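Local structure of inorganic pyrophosphatase (Ehrlichia chaffeensis, 3LO0) at residues 35-40 against 91-96; 123-128 against 184-189. The protein probably catalyses the magnesium-dependent hydrolysis of inorganic diphosphate to two phosphate ions, working as a homohexamer. All blocks are in the same frame, centred on the assembly; numbering follows the deposited sequence.

Contact 1 (35-40 against 91-96); sequences KEINVI and VDVLVA
Val39 meets both Val93 and Val95, and Ile37 reaches Val93; all the contacts between 35-40 and 91-96 are apolar. Val39 has two partners. Its CG1 lies 4.0 Å from CB of Val93 and also 4.0 Å from CG2 of Val95. Its CG2 packs against CG1 of Val93 at 4.0 Å. The side chains of Val39 and Val93 cross obliquely, with CG1 and CG2 of the one meeting CB and CG1 of the other. Val39 and Val95 instead approach tip to tip.

Ile37 and Val93 also reach toward each other tip to tip, and CD1 is the touching atom of Ile37. Its CG1 takes the position between the backbone N and the carbonyl carbon (chi1 52°), and the extended chi2 of 166° carries CD1 outward. CD1 sits against both methyls of Val93, 4.2 Å from each of CG1 and CG2.

All four residues are buried. Ile37 and Val39 make backbone hydrogen bonds with Ala109 and Ile107 of strand 106-118. Val93 also packs on Ile127 and Ala129 of strand 124-131.

The axes of strands 37-40 and 92-95 come within 8.2 Å of each other at an angle of 91°. This near-orthogonal packing across the inside of a curled sheet is characteristic of the barrel core of family I pyrophosphatases. Asp92, whose CB points away from this core, is a predicted magnesium ligand.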
loop_
_atom_site.group_PDB
_atom_site.type_symbol
_atom_site.label_atom_id
_atom_site.label_comp_id
_atom_site.label_asym_id
_atom_site.label_seq_id
_atom_site.Cartn_x
_atom_site.Cartn_y
_atom_site.Cartn_z
ATOM N N LYS A 35 -12.290 -1.624 -32.586
ATOM C CA LYS A 35 -13.126 -2.353 -31.635
ATOM C C LYS A 35 -12.307 -2.772 -30.421
ATOM O O LYS A 35 -12.827 -2.887 -29.295
ATOM C CB LYS A 35 -13.741 -3.608 -32.285
ATOM N N GLU A 36 -11.036 -3.029 -30.664
ATOM C CA GLU A 36 -10.091 -3.352 -29.608
ATOM C C GLU A 36 -8.837 -2.555 -29.847
ATOM O O GLU A 36 -8.337 -2.463 -31.008
ATOM C CB GLU A 36 -9.751 -4.831 -29.597
ATOM C CG GLU A 36 -10.938 -5.770 -29.281
ATOM C CD GLU A 36 -10.563 -7.251 -29.496
ATOM O OE1 GLU A 36 -10.919 -7.825 -30.564
ATOM O OE2 GLU A 36 -9.873 -7.821 -28.629
ATOM N N ILE A 37 -8.316 -2.031 -28.732
ATOM C CA ILE A 37 -7.145 -1.227 -28.735
ATOM C C ILE A 37 -6.145 -1.705 -27.681
ATOM O O ILE A 37 -6.523 -2.156 -26.582
ATOM C CB ILE A 37 -7.502 0.246 -28.494
ATOM C CG1 ILE A 37 -8.362 0.439 -27.254
ATOM C CG2 ILE A 37 -8.238 0.859 -29.762
ATOM C CD1 ILE A 37 -8.440 1.938 -26.781
ATOM N N ASN A 38 -4.874 -1.604 -28.031
ATOM C CA ASN A 38 -3.832 -1.757 -27.061
ATOM C C ASN A 38 -3.622 -0.428 -26.385
ATOM O O ASN A 38 -3.471 0.616 -27.037
ATOM C CB ASN A 38 -2.533 -2.221 -27.678
ATOM C CG ASN A 38 -2.608 -3.616 -28.220
ATOM O OD1 ASN A 38 -3.265 -4.487 -27.654
ATOM N ND2 ASN A 38 -1.912 -3.842 -29.337
ATOM N N VAL A 39 -3.571 -0.450 -25.064
ATOM C CA VAL A 39 -3.277 0.767 -24.340
ATOM C C VAL A 39 -2.029 0.569 -23.470
ATOM O O VAL A 39 -1.951 -0.388 -22.683
ATOM C CB VAL A 39 -4.471 1.175 -23.458
ATOM C CG1 VAL A 39 -4.176 2.527 -22.772
ATOM C CG2 VAL A 39 -5.772 1.195 -24.290
ATOM N N ILE A 40 -1.057 1.457 -23.625
ATOM C CA ILE A 40 0.125 1.455 -22.761
ATOM C C ILE A 40 -0.192 2.326 -21.596
ATOM O O ILE A 40 -0.477 3.508 -21.778
ATOM C CB ILE A 40 1.384 1.990 -23.456
ATOM C CG1 ILE A 40 1.812 0.993 -24.519
ATOM C CG2 ILE A 40 2.512 2.187 -22.399
ATOM C CD1 ILE A 40 3.125 1.309 -25.214
ATOM N N VAL A 91 -3.392 9.232 -28.958
ATOM C CA VAL A 91 -4.710 9.268 -28.342
ATOM C C VAL A 91 -4.624 8.812 -26.873
ATOM O O VAL A 91 -4.057 7.763 -26.583
ATOM C CB VAL A 91 -5.700 8.332 -29.110
ATOM C CG1 VAL A 91 -7.067 8.303 -28.438
ATOM C CG2 VAL A 91 -5.810 8.744 -30.575
ATOM N N ASP A 92 -5.177 9.598 -25.957
ATOM C CA ASP A 92 -5.169 9.231 -24.538
ATOM C C ASP A 92 -6.423 8.450 -24.182
ATOM O O ASP A 92 -7.546 8.754 -24.653
ATOM C CB ASP A 92 -5.122 10.482 -23.657
ATOM C CG ASP A 92 -3.862 11.292 -23.868
ATOM O OD1 ASP A 92 -2.779 10.674 -24.037
ATOM O OD2 ASP A 92 -3.972 12.544 -23.869
ATOM N N VAL A 93 -6.230 7.501 -23.279
ATOM C CA VAL A 93 -7.248 6.565 -22.906
ATOM C C VAL A 93 -7.291 6.381 -21.379
ATOM O O VAL A 93 -6.261 6.118 -20.732
ATOM C CB VAL A 93 -7.010 5.193 -23.577
ATOM C CG1 VAL A 93 -8.167 4.229 -23.279
ATOM C CG2 VAL A 93 -6.790 5.354 -25.043
ATOM N N LEU A 94 -8.503 6.468 -20.837
ATOM C CA LEU A 94 -8.807 5.988 -19.497
ATOM C C LEU A 94 -9.291 4.553 -19.570
ATOM O O LEU A 94 -10.266 4.274 -20.260
ATOM C CB LEU A 94 -9.921 6.827 -18.873
ATOM C CG LEU A 94 -9.533 8.294 -18.715
ATOM C CD1 LEU A 94 -10.737 9.197 -18.943
ATOM C CD2 LEU A 94 -8.898 8.504 -17.316
ATOM N N VAL A 95 -8.650 3.648 -18.846
ATOM C CA VAL A 95 -9.111 2.278 -18.792
ATOM C C VAL A 95 -9.638 1.988 -17.401
ATOM O O VAL A 95 -8.883 1.952 -16.459
ATOM C CB VAL A 95 -8.028 1.266 -19.148
ATOM C CG1 VAL A 95 -8.633 -0.159 -19.274
ATOM C CG2 VAL A 95 -7.297 1.681 -20.472
ATOM N N ALA A 96 -10.940 1.804 -17.279
ATOM C CA ALA A 96 -11.526 1.428 -15.995
ATOM C C ALA A 96 -11.101 0.010 -15.673
ATOM O O ALA A 96 -10.996 -0.831 -16.556
ATOM C CB ALA A 96 -13.054 1.548 -16.071
#

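Contact 2 (123-128 against 184-189); sequences EDVKIL and EKLILS
Val125 and Leu186 reach toward each other tip to tip, one from the strand and one from the helix. The touching atoms are CG1 of Val125 and CD1 of Leu186, 4.2 Å apart. On Val125, CG1 stands anti to the carbonyl carbon, beside the backbone N (chi1 -55°), and this turns it to the helix. On Leu186, the CD1 branch makes the contact. Both residues are partly exposed; Leu186 lies at the edge of the contact.

Ile127 and Ile187 form the buried end. CG2 of Ile127 lies 4.4 Å from CD1 of Ile187, a loose contact. The CB of Ile127 points to the helix. Ile187 leaves the helix more obliquely, and its extended chi2 of 155° brings CD1 closer to the strand. The two pairs follow the geometry of each element: Val125 and Ile127 are two apart on one face of the strand, whereas Leu186 and Ile187 are adjacent on the helix. Val125 also packs on Val114 and Val116 of strand 106-118.

Asp124 and Lys126 lie on the other face of the strand. Lys126 NZ makes a salt bridge with Asp124 OD1 at 3.4 Å, whose hydrogen bond is weak. NZ is also hydrogen-bonded to Tyr77 OH, and it has a long, weak ion pair with Asp92 OD2. Lys126 thus stands among two predicted magnesium ligands and a predicted substrate-binding tyrosine, where it would probably offset the charge of the aspartates.

The arrangement is helix-on-sheet packing: the C-terminal helix 180-189 rests on one face of strand 124-131, while the opposite face contributes to the predicted magnesium site of the pyrophosphatase fold.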
loop_
_atom_site.group_PDB
_atom_site.type_symbol
_atom_site.label_atom_id
_atom_site.label_comp_id
_atom_site.label_asym_id
_atom_site.label_seq_id
_atom_site.Cartn_x
_atom_site.Cartn_y
_atom_site.Cartn_z
ATOM N N GLU A 123 -9.552 21.751 -28.566
ATOM C CA GLU A 123 -10.298 20.591 -28.078
ATOM C C GLU A 123 -9.358 19.472 -27.596
ATOM O O GLU A 123 -8.294 19.271 -28.166
ATOM C CB GLU A 123 -11.242 20.066 -29.168
ATOM C CG GLU A 123 -12.467 19.340 -28.618
ATOM C CD GLU A 123 -13.506 19.028 -29.679
ATOM O OE1 GLU A 123 -13.137 18.406 -30.718
ATOM O OE2 GLU A 123 -14.688 19.405 -29.476
ATOM N N ASP A 124 -9.776 18.741 -26.558
ATOM C CA ASP A 124 -8.956 17.701 -25.909
ATOM C C ASP A 124 -9.885 16.529 -25.516
ATOM O O ASP A 124 -10.741 16.701 -24.652
ATOM C CB ASP A 124 -8.258 18.324 -24.678
ATOM C CG ASP A 124 -7.336 17.339 -23.903
ATOM O OD1 ASP A 124 -6.647 16.474 -24.488
ATOM O OD2 ASP A 124 -7.275 17.494 -22.667
ATOM N N VAL A 125 -9.744 15.367 -26.151
ATOM C CA VAL A 125 -10.633 14.208 -25.854
ATOM C C VAL A 125 -9.898 13.102 -25.092
ATOM O O VAL A 125 -8.706 12.914 -25.280
ATOM C CB VAL A 125 -11.222 13.553 -27.129
ATOM C CG1 VAL A 125 -11.953 14.588 -28.008
ATOM C CG2 VAL A 125 -10.124 12.820 -27.918
ATOM N N LYS A 126 -10.626 12.376 -24.243
ATOM C CA LYS A 126 -10.082 11.247 -23.509
ATOM C C LYS A 126 -11.015 10.082 -23.773
ATOM O O LYS A 126 -12.176 10.135 -23.387
ATOM C CB LYS A 126 -10.024 11.513 -21.997
ATOM C CG LYS A 126 -9.454 12.881 -21.637
ATOM C CD LYS A 126 -7.960 12.926 -21.865
ATOM C CE LYS A 126 -7.433 14.288 -21.544
ATOM N NZ LYS A 126 -6.035 14.352 -21.865
ATOM N N ILE A 127 -10.509 9.055 -24.436
ATOM C CA ILE A 127 -11.261 7.818 -24.632
ATOM C C ILE A 127 -11.498 7.156 -23.286
ATOM O O ILE A 127 -10.615 7.180 -22.429
ATOM C CB ILE A 127 -10.516 6.855 -25.553
ATOM C CG1 ILE A 127 -10.154 7.505 -26.892
ATOM C CG2 ILE A 127 -11.377 5.634 -25.817
ATOM C CD1 ILE A 127 -11.356 8.130 -27.624
ATOM N N LEU A 128 -12.714 6.652 -23.058
ATOM C CA LEU A 128 -13.025 5.782 -21.923
ATOM C C LEU A 128 -13.178 4.364 -22.462
ATOM O O LEU A 128 -13.944 4.103 -23.384
ATOM C CB LEU A 128 -14.314 6.198 -21.192
ATOM C CG LEU A 128 -14.729 5.321 -19.993
ATOM C CD1 LEU A 128 -13.677 5.419 -18.889
ATOM C CD2 LEU A 128 -16.211 5.631 -19.497
ATOM N N GLU A 184 -14.676 5.428 -31.464
ATOM C CA GLU A 184 -14.106 4.587 -32.511
ATOM C C GLU A 184 -13.646 5.391 -33.720
ATOM O O GLU A 184 -12.588 5.122 -34.296
ATOM C CB GLU A 184 -15.130 3.523 -32.883
ATOM C CG GLU A 184 -15.268 2.438 -31.804
ATOM C CD GLU A 184 -16.339 1.401 -32.112
ATOM O OE1 GLU A 184 -16.261 0.303 -31.525
ATOM O OE2 GLU A 184 -17.263 1.677 -32.907
ATOM N N LYS A 185 -14.431 6.405 -34.082
ATOM C CA LYS A 185 -14.149 7.257 -35.236
ATOM C C LYS A 185 -12.940 8.132 -34.929
ATOM O O LYS A 185 -12.036 8.334 -35.768
ATOM C CB LYS A 185 -15.387 8.131 -35.552
ATOM N N LEU A 186 -12.908 8.660 -33.715
ATOM C CA LEU A 186 -11.717 9.385 -33.271
ATOM C C LEU A 186 -10.467 8.514 -33.318
ATOM O O LEU A 186 -9.389 8.977 -33.725
ATOM C CB LEU A 186 -11.914 9.943 -31.877
ATOM C CG LEU A 186 -12.927 11.098 -31.834
ATOM C CD1 LEU A 186 -13.322 11.415 -30.389
ATOM C CD2 LEU A 186 -12.317 12.304 -32.511
ATOM N N ILE A 187 -10.587 7.258 -32.888
ATOM C CA ILE A 187 -9.412 6.365 -32.896
ATOM C C ILE A 187 -8.967 6.111 -34.334
ATOM O O ILE A 187 -7.769 6.190 -34.644
ATOM C CB ILE A 187 -9.700 5.044 -32.172
ATOM C CG1 ILE A 187 -9.779 5.301 -30.664
ATOM C CG2 ILE A 187 -8.631 3.970 -32.508
ATOM C CD1 ILE A 187 -10.615 4.269 -29.879
ATOM N N LEU A 188 -9.934 5.891 -35.216
ATOM C CA LEU A 188 -9.613 5.655 -36.631
ATOM C C LEU A 188 -8.931 6.839 -37.274
ATOM O O LEU A 188 -7.966 6.643 -38.028
ATOM C CB LEU A 188 -10.840 5.251 -37.431
ATOM C CG LEU A 188 -11.325 3.828 -37.118
ATOM C CD1 LEU A 188 -12.464 3.527 -38.043
ATOM C CD2 LEU A 188 -10.217 2.780 -37.257
ATOM N N SER A 189 -9.400 8.060 -36.994
ATOM C CA SER A 189 -8.782 9.279 -37.593
ATOM C C SER A 189 -7.366 9.527 -37.081
ATOM O O SER A 189 -6.568 10.233 -37.708
ATOM C CB SER A 189 -9.653 10.523 -37.318
ATOM O OG SER A 189 -9.506 10.942 -35.963
#

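From the N terminus, strand 37-41 comes first. Contact 1 closes a loop of 50 residues, which holds strands 50-55, 60-66 and 76-79. The chain then passes through strand 106-118 to 124-131. Contact 2 closes a second loop, of 55 residues, with helix 150-162 and strand 173-179 inside it. The two loops follow in series and neither nest nor cross. They meet through the sheet, where strands 92-95 and 124-131 run parallel as neighbours. Probable hydrogen bonds join Leu94 N to Ile127 O and Ile127 N to Asp92 O. The two contacts thus tie strand 37-41 across to strand 92-95 of the same sheet, and helix 180-189 to its neighbour 124-131.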